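Interpain A (Prevotella intermedia, PDB 3BB7) probably cleaves peptide bonds as a papain-like cysteine protease of the C10 family, represented here by a zymogen fragment with its predicted nucleophile replaced. Local coordinates at residues 250-255 with 267-272; 223-229 with 311-317; 278-282 with 292-296; 89-94 with 122-127. The protein carries 1 engineered substitution. All blocks are in the same frame, centred on the assembly; numbering follows the deposited sequence.

Contact 1. Residues 250-255 with 267-272; sequences PLIYGG and HAFVID
Backbone bonding between strands 251-255 and 267-272 pairs L251 with I271, Y253 with F269 and G255 with H267, each through two reciprocal N-H...O bonds. The antiparallel axes approach to 4.5 Å at 157°. Between these pairs sit I252/V270 and G254/A268, which are non-hydrogen-bonded. At the second of them the backbones close in to 3.9 Å between G254 CA and A268 CA, and G254 CA lies 3.2 Å from H267 O.

On the face of L251, Y253, F269, I271 and H267, aromatic contacts centre on Y253 and F269. The F269 ring leans toward Y253 because its CG sits between backbone N and carbonyl carbon (chi1 51°), which puts Y253 CB over one ring face, 4.3 Å from the centroid. The two rings are tilted by only 28° but slid apart, touching at Y253 CD2 and F269 CZ (3.3 Å). I271 adds its tip, CD1, against Y253 CD1 at 3.4 Å.

This hairpin belongs to the papain-like sheet of the C10 peptidase and carries H267, the predicted proton acceptor. G255 O lies over the centre of the H267 imidazole, 3.1 Å above the plane; this is contact with the ring face, not a hydrogen bond. The polar ends of H267 and Y253 bond partners in other parts of the chain: H267 NE2 to E310, and Y253 OH to Q311 and W237. W53 of helix 49-68 stacks on the H267 ring.

On the I252 and V270 face the packing is apolar. V270 CG1 meets P250 CB, from just before the strand, at 3.8 Å; I252 rests on T121 and V270 on V124 of helix 116-128.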
loop_
_atom_site.group_PDB
_atom_site.type_symbol
_atom_site.label_atom_id
_atom_site.label_comp_id
_atom_site.label_asym_id
_atom_site.label_seq_id
_atom_site.Cartn_x
_atom_site.Cartn_y
_atom_site.Cartn_z
ATOM N N PRO A 250 3.898 -0.217 -10.891
ATOM C CA PRO A 250 3.750 -0.042 -9.440
ATOM C C PRO A 250 3.228 -1.337 -8.849
ATOM O O PRO A 250 2.503 -2.100 -9.541
ATOM C CB PRO A 250 2.700 1.054 -9.315
ATOM C CG PRO A 250 2.577 1.699 -10.682
ATOM C CD PRO A 250 3.007 0.651 -11.684
ATOM N N LEU A 251 3.604 -1.604 -7.596
ATOM C CA LEU A 251 3.324 -2.875 -6.923
ATOM C C LEU A 251 2.364 -2.753 -5.750
ATOM O O LEU A 251 2.583 -1.933 -4.877
ATOM C CB LEU A 251 4.620 -3.511 -6.407
ATOM C CG LEU A 251 5.663 -3.826 -7.495
ATOM C CD1 LEU A 251 6.971 -4.221 -6.869
ATOM C CD2 LEU A 251 5.167 -4.940 -8.368
ATOM N N ILE A 252 1.320 -3.572 -5.727
ATOM C CA ILE A 252 0.457 -3.683 -4.558
ATOM C C ILE A 252 1.240 -4.497 -3.521
ATOM O O ILE A 252 1.764 -5.580 -3.843
ATOM C CB ILE A 252 -0.826 -4.444 -4.960
ATOM C CG1 ILE A 252 -1.578 -3.673 -6.064
ATOM C CG2 ILE A 252 -1.710 -4.733 -3.733
ATOM C CD1 ILE A 252 -2.650 -4.496 -6.786
ATOM N N TYR A 253 1.369 -3.993 -2.291
ATOM C CA TYR A 253 2.259 -4.602 -1.304
ATOM C C TYR A 253 1.567 -4.569 0.061
ATOM O O TYR A 253 0.908 -3.591 0.400
ATOM C CB TYR A 253 3.528 -3.758 -1.252
ATOM C CG TYR A 253 4.775 -4.380 -0.627
ATOM C CD1 TYR A 253 5.808 -4.854 -1.432
ATOM C CD2 TYR A 253 4.911 -4.499 0.761
ATOM C CE1 TYR A 253 6.962 -5.382 -0.886
ATOM C CE2 TYR A 253 6.077 -5.033 1.337
ATOM C CZ TYR A 253 7.098 -5.485 0.503
ATOM O OH TYR A 253 8.261 -5.997 1.063
ATOM N N GLY A 254 1.709 -5.617 0.867
ATOM C CA GLY A 254 1.106 -5.563 2.193
ATOM C C GLY A 254 1.004 -6.930 2.810
ATOM O O GLY A 254 1.655 -7.884 2.370
ATOM N N GLY A 255 0.166 -7.049 3.827
ATOM C CA GLY A 255 0.026 -8.324 4.528
ATOM C C GLY A 255 -0.903 -8.215 5.712
ATOM O O GLY A 255 -1.404 -7.137 6.017
ATOM N N HIS A 267 -2.444 -4.359 6.479
ATOM C CA HIS A 267 -1.796 -3.184 5.957
ATOM C C HIS A 267 -1.577 -3.443 4.482
ATOM O O HIS A 267 -1.330 -4.579 4.048
ATOM C CB HIS A 267 -0.439 -2.943 6.649
ATOM C CG HIS A 267 0.304 -4.199 6.973
ATOM N ND1 HIS A 267 1.375 -4.661 6.234
ATOM C CD2 HIS A 267 0.125 -5.090 7.976
ATOM C CE1 HIS A 267 1.797 -5.806 6.750
ATOM N NE2 HIS A 267 1.061 -6.079 7.815
ATOM N N ALA A 268 -1.652 -2.399 3.686
ATOM C CA ALA A 268 -1.317 -2.523 2.271
ATOM C C ALA A 268 -1.085 -1.145 1.717
ATOM O O ALA A 268 -1.610 -0.154 2.224
ATOM C CB ALA A 268 -2.433 -3.271 1.473
ATOM N N PHE A 269 -0.271 -1.085 0.676
ATOM C CA PHE A 269 0.156 0.172 0.134
ATOM C C PHE A 269 0.691 -0.109 -1.250
ATOM O O PHE A 269 0.738 -1.277 -1.686
ATOM C CB PHE A 269 1.199 0.856 1.048
ATOM C CG PHE A 269 2.373 -0.024 1.457
ATOM C CD1 PHE A 269 3.540 -0.105 0.675
ATOM C CD2 PHE A 269 2.329 -0.734 2.651
ATOM C CE1 PHE A 269 4.631 -0.884 1.089
ATOM C CE2 PHE A 269 3.434 -1.511 3.066
ATOM C CZ PHE A 269 4.552 -1.591 2.275
ATOM N N VAL A 270 1.093 0.953 -1.937
ATOM C CA VAL A 270 1.666 0.817 -3.270
ATOM C C VAL A 270 3.136 1.232 -3.244
ATOM O O VAL A 270 3.474 2.300 -2.685
ATOM C CB VAL A 270 0.902 1.643 -4.345
ATOM C CG1 VAL A 270 1.503 1.429 -5.735
ATOM C CG2 VAL A 270 -0.574 1.277 -4.297
ATOM N N ILE A 271 4.000 0.404 -3.840
ATOM C CA ILE A 271 5.379 0.855 -4.132
ATOM C C ILE A 271 5.360 1.370 -5.546
ATOM O O ILE A 271 5.071 0.623 -6.503
ATOM C CB ILE A 271 6.432 -0.271 -4.000
ATOM C CG1 ILE A 271 6.505 -0.745 -2.527
ATOM C CG2 ILE A 271 7.821 0.196 -4.571
ATOM C CD1 ILE A 271 7.341 -2.005 -2.376
ATOM N N ASP A 272 5.704 2.638 -5.701
ATOM C CA ASP A 272 5.609 3.267 -7.002
ATOM C C ASP A 272 6.877 3.965 -7.451
ATOM O O ASP A 272 6.844 4.825 -8.326
ATOM C CB ASP A 272 4.388 4.195 -7.085
ATOM C CG ASP A 272 4.504 5.419 -6.229
ATOM O OD1 ASP A 272 3.707 6.358 -6.469
ATOM O OD2 ASP A 272 5.381 5.476 -5.322
#

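Contact 2. Residues 223-229 with 311-317; sequences DAEYITR and QDMVRGV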
loop_
_atom_site.group_PDB
_atom_site.type_symbol
_atom_site.label_atom_id
_atom_site.label_comp_id
_atom_site.label_asym_id
_atom_site.label_seq_id
_atom_site.Cartn_x
_atom_site.Cartn_y
_atom_site.Cartn_z
ATOM N N ASP A 223 -1.711 -11.971 -15.891
ATOM C CA ASP A 223 -0.422 -12.226 -15.243
ATOM C C ASP A 223 -0.392 -11.948 -13.732
ATOM O O ASP A 223 0.660 -12.135 -13.082
ATOM C CB ASP A 223 0.677 -11.412 -15.916
ATOM C CG ASP A 223 0.897 -11.782 -17.357
ATOM O OD1 ASP A 223 0.347 -12.800 -17.839
ATOM O OD2 ASP A 223 1.644 -11.021 -18.020
ATOM N N ALA A 224 -1.493 -11.450 -13.165
ATOM C CA ALA A 224 -1.463 -11.094 -11.736
ATOM C C ALA A 224 -1.130 -12.311 -10.882
ATOM O O ALA A 224 -1.641 -13.426 -11.122
ATOM C CB ALA A 224 -2.788 -10.478 -11.302
ATOM N N GLU A 225 -0.272 -12.093 -9.885
ATOM C CA GLU A 225 0.080 -13.194 -8.978
ATOM C C GLU A 225 0.588 -12.647 -7.655
ATOM O O GLU A 225 1.215 -11.595 -7.603
ATOM C CB GLU A 225 1.106 -14.129 -9.656
ATOM C CG GLU A 225 2.391 -13.409 -9.979
ATOM C CD GLU A 225 3.568 -14.339 -10.189
ATOM O OE1 GLU A 225 4.558 -13.891 -10.793
ATOM O OE2 GLU A 225 3.490 -15.515 -9.774
ATOM N N TYR A 226 0.310 -13.373 -6.584
ATOM C CA TYR A 226 0.752 -13.005 -5.260
ATOM C C TYR A 226 2.028 -13.791 -4.943
ATOM O O TYR A 226 2.112 -14.987 -5.251
ATOM C CB TYR A 226 -0.391 -13.353 -4.267
ATOM C CG TYR A 226 -0.016 -13.989 -2.937
ATOM C CD1 TYR A 226 -0.244 -15.345 -2.696
ATOM C CD2 TYR A 226 0.542 -13.224 -1.922
ATOM C CE1 TYR A 226 0.101 -15.913 -1.487
ATOM C CE2 TYR A 226 0.868 -13.778 -0.685
ATOM C CZ TYR A 226 0.658 -15.119 -0.485
ATOM O OH TYR A 226 0.999 -15.651 0.736
ATOM N N ILE A 227 3.006 -13.113 -4.346
ATOM C CA ILE A 227 4.208 -13.793 -3.815
ATOM C C ILE A 227 4.480 -13.302 -2.402
ATOM O O ILE A 227 4.048 -12.202 -2.033
ATOM C CB ILE A 227 5.429 -13.585 -4.741
ATOM C CG1 ILE A 227 5.834 -12.102 -4.857
ATOM C CG2 ILE A 227 5.156 -14.250 -6.133
ATOM C CD1 ILE A 227 7.150 -11.914 -5.607
ATOM N N THR A 228 5.167 -14.116 -1.607
ATOM C CA THR A 228 5.419 -13.730 -0.228
ATOM C C THR A 228 6.918 -13.661 0.084
ATOM O O THR A 228 7.711 -14.472 -0.405
ATOM C CB THR A 228 4.643 -14.608 0.739
ATOM O OG1 THR A 228 4.577 -13.969 2.036
ATOM C CG2 THR A 228 5.279 -15.952 0.870
ATOM N N ARG A 229 7.298 -12.646 0.865
ATOM C CA ARG A 229 8.718 -12.353 1.047
ATOM C C ARG A 229 9.494 -13.470 1.718
ATOM O O ARG A 229 10.667 -13.641 1.431
ATOM C CB ARG A 229 8.916 -11.039 1.815
ATOM C CG ARG A 229 10.363 -10.592 1.746
ATOM C CD ARG A 229 10.532 -9.218 2.351
ATOM N NE ARG A 229 11.951 -8.928 2.474
ATOM C CZ ARG A 229 12.468 -7.702 2.594
ATOM N NH1 ARG A 229 11.683 -6.619 2.604
ATOM N NH2 ARG A 229 13.788 -7.563 2.684
ATOM N N GLN A 311 4.653 -9.556 4.649
ATOM C CA GLN A 311 5.055 -8.850 3.426
ATOM C C GLN A 311 4.797 -9.713 2.215
ATOM O O GLN A 311 5.500 -10.698 1.977
ATOM C CB GLN A 311 6.534 -8.470 3.452
ATOM C CG GLN A 311 6.893 -7.428 4.489
ATOM C CD GLN A 311 8.370 -7.115 4.449
ATOM O OE1 GLN A 311 8.849 -6.390 3.555
ATOM N NE2 GLN A 311 9.109 -7.644 5.415
ATOM N N ASP A 312 3.741 -9.348 1.505
ATOM C CA ASP A 312 3.313 -10.011 0.297
ATOM C C ASP A 312 3.290 -8.951 -0.790
ATOM O O ASP A 312 3.174 -7.751 -0.497
ATOM C CB ASP A 312 1.880 -10.544 0.445
ATOM C CG ASP A 312 1.685 -11.402 1.680
ATOM O OD1 ASP A 312 0.626 -11.260 2.340
ATOM O OD2 ASP A 312 2.584 -12.204 2.003
ATOM N N MET A 313 3.396 -9.364 -2.044
ATOM C CA MET A 313 3.180 -8.420 -3.135
ATOM C C MET A 313 2.299 -9.064 -4.172
ATOM O O MET A 313 2.295 -10.291 -4.345
ATOM C CB MET A 313 4.501 -7.896 -3.731
ATOM C CG MET A 313 5.171 -8.751 -4.757
ATOM S SD MET A 313 6.465 -7.967 -5.800
ATOM C CE MET A 313 7.713 -7.637 -4.554
ATOM N N VAL A 314 1.586 -8.228 -4.910
ATOM C CA VAL A 314 0.896 -8.698 -6.104
ATOM C C VAL A 314 1.632 -8.049 -7.248
ATOM O O VAL A 314 1.684 -6.797 -7.322
ATOM C CB VAL A 314 -0.594 -8.339 -6.125
ATOM C CG1 VAL A 314 -1.188 -8.803 -7.439
ATOM C CG2 VAL A 314 -1.309 -8.986 -4.958
ATOM N N ARG A 315 2.231 -8.878 -8.105
ATOM C CA ARG A 315 2.896 -8.396 -9.302
ATOM C C ARG A 315 2.112 -8.899 -10.518
ATOM O O ARG A 315 1.162 -9.691 -10.374
ATOM C CB ARG A 315 4.371 -8.828 -9.309
ATOM C CG ARG A 315 4.600 -10.301 -9.478
ATOM C CD ARG A 315 6.103 -10.628 -9.447
ATOM N NE ARG A 315 6.251 -12.074 -9.408
ATOM C CZ ARG A 315 7.413 -12.707 -9.496
ATOM N NH1 ARG A 315 8.535 -12.007 -9.660
ATOM N NH2 ARG A 315 7.442 -14.037 -9.413
ATOM N N GLY A 316 2.463 -8.422 -11.714
ATOM C CA GLY A 316 1.780 -8.860 -12.930
ATOM C C GLY A 316 0.559 -8.032 -13.280
ATOM O O GLY A 316 -0.239 -8.444 -14.097
ATOM N N VAL A 317 0.406 -6.866 -12.650
ATOM C CA VAL A 317 -0.710 -5.975 -12.925
ATOM C C VAL A 317 -0.195 -4.840 -13.808
ATOM O O VAL A 317 0.643 -4.002 -13.391
ATOM C CB VAL A 317 -1.324 -5.424 -11.628
ATOM C CG1 VAL A 317 -2.476 -4.458 -11.933
ATOM C CG2 VAL A 317 -1.839 -6.596 -10.741
HETATM O O HOH W 1 -1.859 -9.106 -16.215
HETATM O O HOH W 2 0.874 -14.283 2.993
#
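E225, Y226, I227 and T228 pair with R315, V314, M313 and D312 in antiparallel register, the strand axes 4.7 Å apart at 152°, and R229 N bonds Q311 O just beyond. On one face, E225 and R315 both place CG between backbone N and carbonyl carbon, and their chains run side by side. Their salt bridge joins E225 OE1 to R315 NE at 2.8 Å, a weak bond by its angle of 126°. I227 CD1 lies over the guanidinium of R315, 3.9 Å above its plane, and I227 CG1 presses tightly on M313 CG (3.4 Å).

On the face of Y226, T228 and D312, T228 OG1 donates to D312 OD2 over 2.7 Å, and a water donates to the same oxygen at 2.9 Å while also bonding Y226 OH. The Y226 ring has its edge toward D312, with D312 CB in the ring plane.

Just beyond the T228-D312 pair, R229 NH1 gives Q311 OE1 a bond of 3.0 Å, 22° out of the guanidinium plane; R229 NH1 also bonds I296 O, R229 NH2 forms a salt bridge to D234, and Q311 OE1 is shared with Y253.

Strand 225-228 is the edge strand, within this chain, of the antiparallel sheet of the papain-like C10 fold, and 312-315 lies between it and 251-255. With two donors on D312 OD2, the carboxylate would probably be stabilised in its charged form.

Contact 3. Residues 278-282 with 292-296; sequences GLVSV and GYYKI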
loop_
_atom_site.group_PDB
_atom_site.type_symbol
_atom_site.label_atom_id
_atom_site.label_comp_id
_atom_site.label_asym_id
_atom_site.label_seq_id
_atom_site.Cartn_x
_atom_site.Cartn_y
_atom_site.Cartn_z
ATOM N N GLY A 278 18.142 2.895 -2.847
ATOM C CA GLY A 278 17.323 1.705 -2.663
ATOM C C GLY A 278 16.082 1.907 -1.804
ATOM O O GLY A 278 15.322 0.954 -1.603
ATOM N N LEU A 279 15.862 3.118 -1.264
ATOM C CA LEU A 279 14.540 3.394 -0.632
ATOM C C LEU A 279 13.423 3.326 -1.668
ATOM O O LEU A 279 13.622 3.669 -2.842
ATOM C CB LEU A 279 14.518 4.771 0.046
ATOM C CG LEU A 279 15.242 4.846 1.391
ATOM C CD1 LEU A 279 16.734 4.708 1.223
ATOM C CD2 LEU A 279 14.857 6.164 2.056
ATOM N N VAL A 280 12.243 2.873 -1.252
ATOM C CA VAL A 280 11.122 2.773 -2.189
ATOM C C VAL A 280 10.121 3.907 -1.961
ATOM O O VAL A 280 9.888 4.324 -0.815
ATOM C CB VAL A 280 10.444 1.392 -2.105
ATOM C CG1 VAL A 280 11.404 0.319 -2.598
ATOM C CG2 VAL A 280 9.962 1.083 -0.668
ATOM N N SER A 281 9.535 4.413 -3.047
ATOM C CA SER A 281 8.456 5.360 -2.959
ATOM C C SER A 281 7.200 4.624 -2.564
ATOM O O SER A 281 6.821 3.636 -3.211
ATOM C CB SER A 281 8.269 6.045 -4.308
ATOM O OG SER A 281 7.201 6.978 -4.261
ATOM N N VAL A 282 6.552 5.100 -1.507
ATOM C CA VAL A 282 5.380 4.443 -0.929
ATOM C C VAL A 282 4.175 5.389 -0.916
ATOM O O VAL A 282 4.281 6.555 -0.487
ATOM C CB VAL A 282 5.645 3.996 0.505
ATOM C CG1 VAL A 282 4.410 3.332 1.125
ATOM C CG2 VAL A 282 6.848 3.034 0.588
ATOM N N GLY A 292 6.023 8.976 0.961
ATOM C CA GLY A 292 7.441 9.349 0.836
ATOM C C GLY A 292 8.283 8.149 0.488
ATOM O O GLY A 292 7.751 7.137 0.014
ATOM N N TYR A 293 9.593 8.243 0.728
ATOM C CA TYR A 293 10.525 7.145 0.435
ATOM C C TYR A 293 10.942 6.477 1.725
ATOM O O TYR A 293 11.331 7.138 2.695
ATOM C CB TYR A 293 11.737 7.695 -0.289
ATOM C CG TYR A 293 11.511 7.974 -1.767
ATOM C CD1 TYR A 293 12.048 7.135 -2.742
ATOM C CD2 TYR A 293 10.734 9.042 -2.179
ATOM C CE1 TYR A 293 11.865 7.414 -4.101
ATOM C CE2 TYR A 293 10.543 9.331 -3.541
ATOM C CZ TYR A 293 11.086 8.487 -4.488
ATOM O OH TYR A 293 10.910 8.791 -5.826
ATOM N N TYR A 294 10.871 5.156 1.729
ATOM C CA TYR A 294 11.081 4.364 2.941
ATOM C C TYR A 294 11.924 3.135 2.683
ATOM O O TYR A 294 11.861 2.549 1.609
ATOM C CB TYR A 294 9.704 3.932 3.491
ATOM C CG TYR A 294 8.914 5.131 4.000
ATOM C CD1 TYR A 294 9.089 5.583 5.311
ATOM C CD2 TYR A 294 8.019 5.829 3.178
ATOM C CE1 TYR A 294 8.433 6.705 5.790
ATOM C CE2 TYR A 294 7.316 6.972 3.672
ATOM C CZ TYR A 294 7.531 7.376 4.994
ATOM O OH TYR A 294 6.917 8.495 5.514
ATOM N N LYS A 295 12.690 2.721 3.671
ATOM C CA LYS A 295 13.445 1.471 3.542
ATOM C C LYS A 295 12.567 0.241 3.710
ATOM O O LYS A 295 11.795 0.116 4.671
ATOM C CB LYS A 295 14.567 1.447 4.583
ATOM C CG LYS A 295 15.725 2.385 4.205
ATOM C CD LYS A 295 16.938 2.141 5.043
ATOM C CE LYS A 295 18.165 2.787 4.412
ATOM N NZ LYS A 295 18.863 1.905 3.433
ATOM N N ILE A 296 12.707 -0.686 2.776
ATOM C CA ILE A 296 12.158 -2.033 2.952
ATOM C C ILE A 296 13.241 -3.121 2.819
ATOM O O ILE A 296 13.020 -4.264 3.238
ATOM C CB ILE A 296 10.965 -2.381 2.034
ATOM C CG1 ILE A 296 11.411 -2.415 0.573
ATOM C CG2 ILE A 296 9.773 -1.416 2.306
ATOM C CD1 ILE A 296 10.414 -3.112 -0.372
HETATM O O HOH W 3 14.954 -0.105 0.895
#
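Y293 carries its CG beside the backbone N and opposite the carbonyl carbon (chi1 -78°), which lays one face of its ring over S281 CB, 3.9 Å from the centroid. S281 OG, anti to its own N at 179°, is turned instead to D272 and T88. The two residues form the non-hydrogen-bonded pair of a beta hairpin, strands 280-283 and 292-294, within the antiparallel sheet of the C10 peptidase. Axes at 132° record the strong twist of this short hairpin.

Reciprocal bonds link V280 and Y294; the one from V280 N to Y294 O spans 2.9 Å. The next pair is uneven: V282 N reaches G292 O at 2.8 Å, whereas G292 N to V282 O is weak at 3.3 Å. L279 O meets the edge of the Y293 ring in its plane, and L279 CG packs on K295 CG at 3.8 Å. On the V280 and V282 face, V282 CG2 touches Y294 CD2, and V280 CG2 meets I296 CG2 at 3.9 Å. Along its other edge, strand 292-294 is bonded to strand 35-39, Y293 to V38 and K295 to L36.

One water donates to G278 O at 2.7 Å and accepts from I296 N at 3.0 Å.

Contact 4. Residues 89-94 with 122-127; sequences LLTTTW and AQVLNY. Unlike the reference sequence in segment 122-127: V124 (reference Ala).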
loop_
_atom_site.group_PDB
_atom_site.type_symbol
_atom_site.label_atom_id
_atom_site.label_comp_id
_atom_site.label_asym_id
_atom_site.label_seq_id
_atom_site.Cartn_x
_atom_site.Cartn_y
_atom_site.Cartn_z
ATOM N N LEU A 89 5.553 7.131 -9.395
ATOM C CA LEU A 89 4.687 6.980 -10.549
ATOM C C LEU A 89 3.241 7.423 -10.348
ATOM O O LEU A 89 2.628 7.967 -11.290
ATOM C CB LEU A 89 4.685 5.509 -11.010
ATOM C CG LEU A 89 6.035 5.056 -11.586
ATOM C CD1 LEU A 89 6.064 3.547 -11.802
ATOM C CD2 LEU A 89 6.358 5.761 -12.921
ATOM N N LEU A 90 2.666 7.161 -9.162
ATOM C CA LEU A 90 1.258 7.507 -8.970
ATOM C C LEU A 90 1.064 9.018 -8.754
ATOM O O LEU A 90 1.961 9.716 -8.232
ATOM C CB LEU A 90 0.725 6.775 -7.733
ATOM C CG LEU A 90 0.145 5.366 -7.840
ATOM C CD1 LEU A 90 0.706 4.392 -8.864
ATOM C CD2 LEU A 90 0.039 4.764 -6.424
ATOM N N THR A 91 -0.126 9.521 -9.121
ATOM C CA THR A 91 -0.469 10.933 -8.843
ATOM C C THR A 91 -1.621 11.063 -7.840
ATOM O O THR A 91 -1.983 12.172 -7.433
ATOM C CB THR A 91 -0.858 11.651 -10.146
ATOM O OG1 THR A 91 -1.902 10.924 -10.807
ATOM C CG2 THR A 91 0.386 11.727 -11.076
ATOM N N THR A 92 -2.202 9.925 -7.453
ATOM C CA THR A 92 -3.362 9.934 -6.588
ATOM C C THR A 92 -2.942 9.902 -5.112
ATOM O O THR A 92 -1.851 9.432 -4.761
ATOM C CB THR A 92 -4.251 8.717 -6.864
ATOM O OG1 THR A 92 -3.449 7.520 -6.840
ATOM C CG2 THR A 92 -4.931 8.847 -8.202
ATOM N N THR A 93 -3.820 10.408 -4.251
ATOM C CA THR A 93 -3.625 10.327 -2.822
ATOM C C THR A 93 -4.896 9.791 -2.177
ATOM O O THR A 93 -5.546 10.453 -1.375
ATOM C CB THR A 93 -3.225 11.692 -2.213
ATOM O OG1 THR A 93 -4.089 12.717 -2.714
ATOM C CG2 THR A 93 -1.783 12.015 -2.567
ATOM N N TRP A 94 -5.253 8.568 -2.546
ATOM C CA TRP A 94 -6.540 8.031 -2.125
ATOM C C TRP A 94 -6.538 7.451 -0.716
ATOM O O TRP A 94 -5.471 7.312 -0.101
ATOM C CB TRP A 94 -7.026 7.013 -3.168
ATOM C CG TRP A 94 -7.352 7.676 -4.497
ATOM C CD1 TRP A 94 -7.403 9.023 -4.756
ATOM C CD2 TRP A 94 -7.729 7.023 -5.710
ATOM N NE1 TRP A 94 -7.801 9.253 -6.059
ATOM C CE2 TRP A 94 -7.980 8.043 -6.674
ATOM C CE3 TRP A 94 -7.828 5.671 -6.108
ATOM C CZ2 TRP A 94 -8.330 7.759 -7.996
ATOM C CZ3 TRP A 94 -8.208 5.383 -7.417
ATOM C CH2 TRP A 94 -8.444 6.430 -8.350
ATOM N N ALA A 122 -6.949 -0.143 -6.214
ATOM C CA ALA A 122 -7.618 0.887 -7.030
ATOM C C ALA A 122 -6.591 1.900 -7.565
ATOM O O ALA A 122 -6.680 2.323 -8.725
ATOM C CB ALA A 122 -8.720 1.557 -6.205
ATOM N N GLN A 123 -5.620 2.278 -6.732
ATOM C CA GLN A 123 -4.642 3.271 -7.199
ATOM C C GLN A 123 -3.759 2.689 -8.305
ATOM O O GLN A 123 -3.405 3.391 -9.257
ATOM C CB GLN A 123 -3.805 3.824 -6.065
ATOM C CG GLN A 123 -4.614 4.666 -5.080
ATOM C CD GLN A 123 -3.745 5.427 -4.093
ATOM O OE1 GLN A 123 -3.532 6.643 -4.232
ATOM N NE2 GLN A 123 -3.238 4.720 -3.090
ATOM N N VAL A 124 -3.384 1.412 -8.197
ATOM C CA VAL A 124 -2.629 0.803 -9.287
ATOM C C VAL A 124 -3.471 0.678 -10.564
ATOM O O VAL A 124 -2.985 1.006 -11.639
ATOM C CB VAL A 124 -2.044 -0.556 -8.842
ATOM C CG1 VAL A 124 -1.342 -1.279 -10.052
ATOM C CG2 VAL A 124 -1.030 -0.318 -7.729
ATOM N N LEU A 125 -4.720 0.226 -10.471
ATOM C CA LEU A 125 -5.569 0.142 -11.683
ATOM C C LEU A 125 -5.766 1.509 -12.323
ATOM O O LEU A 125 -5.700 1.656 -13.556
ATOM C CB LEU A 125 -6.928 -0.463 -11.337
ATOM C CG LEU A 125 -6.973 -2.006 -11.451
ATOM C CD1 LEU A 125 -5.761 -2.721 -10.812
ATOM C CD2 LEU A 125 -8.297 -2.594 -10.982
ATOM N N ASN A 126 -5.935 2.539 -11.502
ATOM C CA ASN A 126 -6.120 3.871 -12.035
ATOM C C ASN A 126 -4.855 4.369 -12.750
ATOM O O ASN A 126 -4.922 5.112 -13.724
ATOM C CB ASN A 126 -6.485 4.866 -10.926
ATOM C CG ASN A 126 -6.688 6.268 -11.483
ATOM O OD1 ASN A 126 -7.615 6.516 -12.280
ATOM N ND2 ASN A 126 -5.823 7.193 -11.069
ATOM N N TYR A 127 -3.685 4.003 -12.230
ATOM C CA TYR A 127 -2.428 4.365 -12.904
ATOM C C TYR A 127 -2.430 3.846 -14.352
ATOM O O TYR A 127 -2.030 4.562 -15.303
ATOM C CB TYR A 127 -1.237 3.823 -12.107
ATOM C CG TYR A 127 0.056 4.025 -12.858
ATOM C CD1 TYR A 127 0.664 5.289 -12.910
ATOM C CD2 TYR A 127 0.626 2.980 -13.568
ATOM C CE1 TYR A 127 1.845 5.486 -13.627
ATOM C CE2 TYR A 127 1.838 3.169 -14.317
ATOM C CZ TYR A 127 2.427 4.423 -14.323
ATOM O OH TYR A 127 3.570 4.666 -15.057
HETATM O O HOH W 4 -3.593 6.128 -9.255
#
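Q123 OE1, carried to the loop by a chain extended beyond CG, accepts two hydrogen bonds from residues 89-94, from T92 OG1 at 2.8 Å and from W94 N at 3.1 Å. The donors arrive from opposite faces of the amide plane. The W94 bond is nearly straight at its hydrogen (172°), yet its N stands 62° out of that plane, off any lone-pair direction. Q123 NE2 in turn bonds N283 OD1.

A water links T92 to the helix: it donates to T92 OG1 at 2.8 Å and to Q123 O at 2.7 Å, and accepts from N126 ND2.

Helix 116-128 is the central helix of the papain-like fold; its first residue, the engineered A116, stands at the predicted nucleophile position, and the loop packs against the helix at residues 122-127. Here W94 slides past Q123 in the opposite direction, with ring and amide planes 22° apart and Q123 CG 3.5 Å from W94 CE3. N126 CB approaches the indole obliquely, 3.6 Å from W94 CH2, while W94 NE1 bonds K167 O.

Nearer the loop's start, L90 CD1 packs on Y127 CB at 3.8 Å, and L89 O lies 3.5 Å from Y127 CE1.

In the fold
Contacts 1, 2 and 3 lie in one antiparallel sheet: G254 O to D312 N (2.7 Å) joins contact 1 to contact 2, and D272 OD2 to S281 OG (2.6 Å) joins it to contact 3. Contact 4 sets the loop and helix beside that sheet, with D272 O bonding L89 N at 2.9 Å and V270 CG1 packing on V124 CG2 at 3.7 Å. Contact 1 holds the predicted proton acceptor H267, and its A268 side chain is about 4 Å from that of A116, the engineered residue at the predicted nucleophile position. The side chain of Q311 in contact 2 lies about 6 Å from that of H267, and the side chain of Q123 in contact 4 about 9 Å from that of A116.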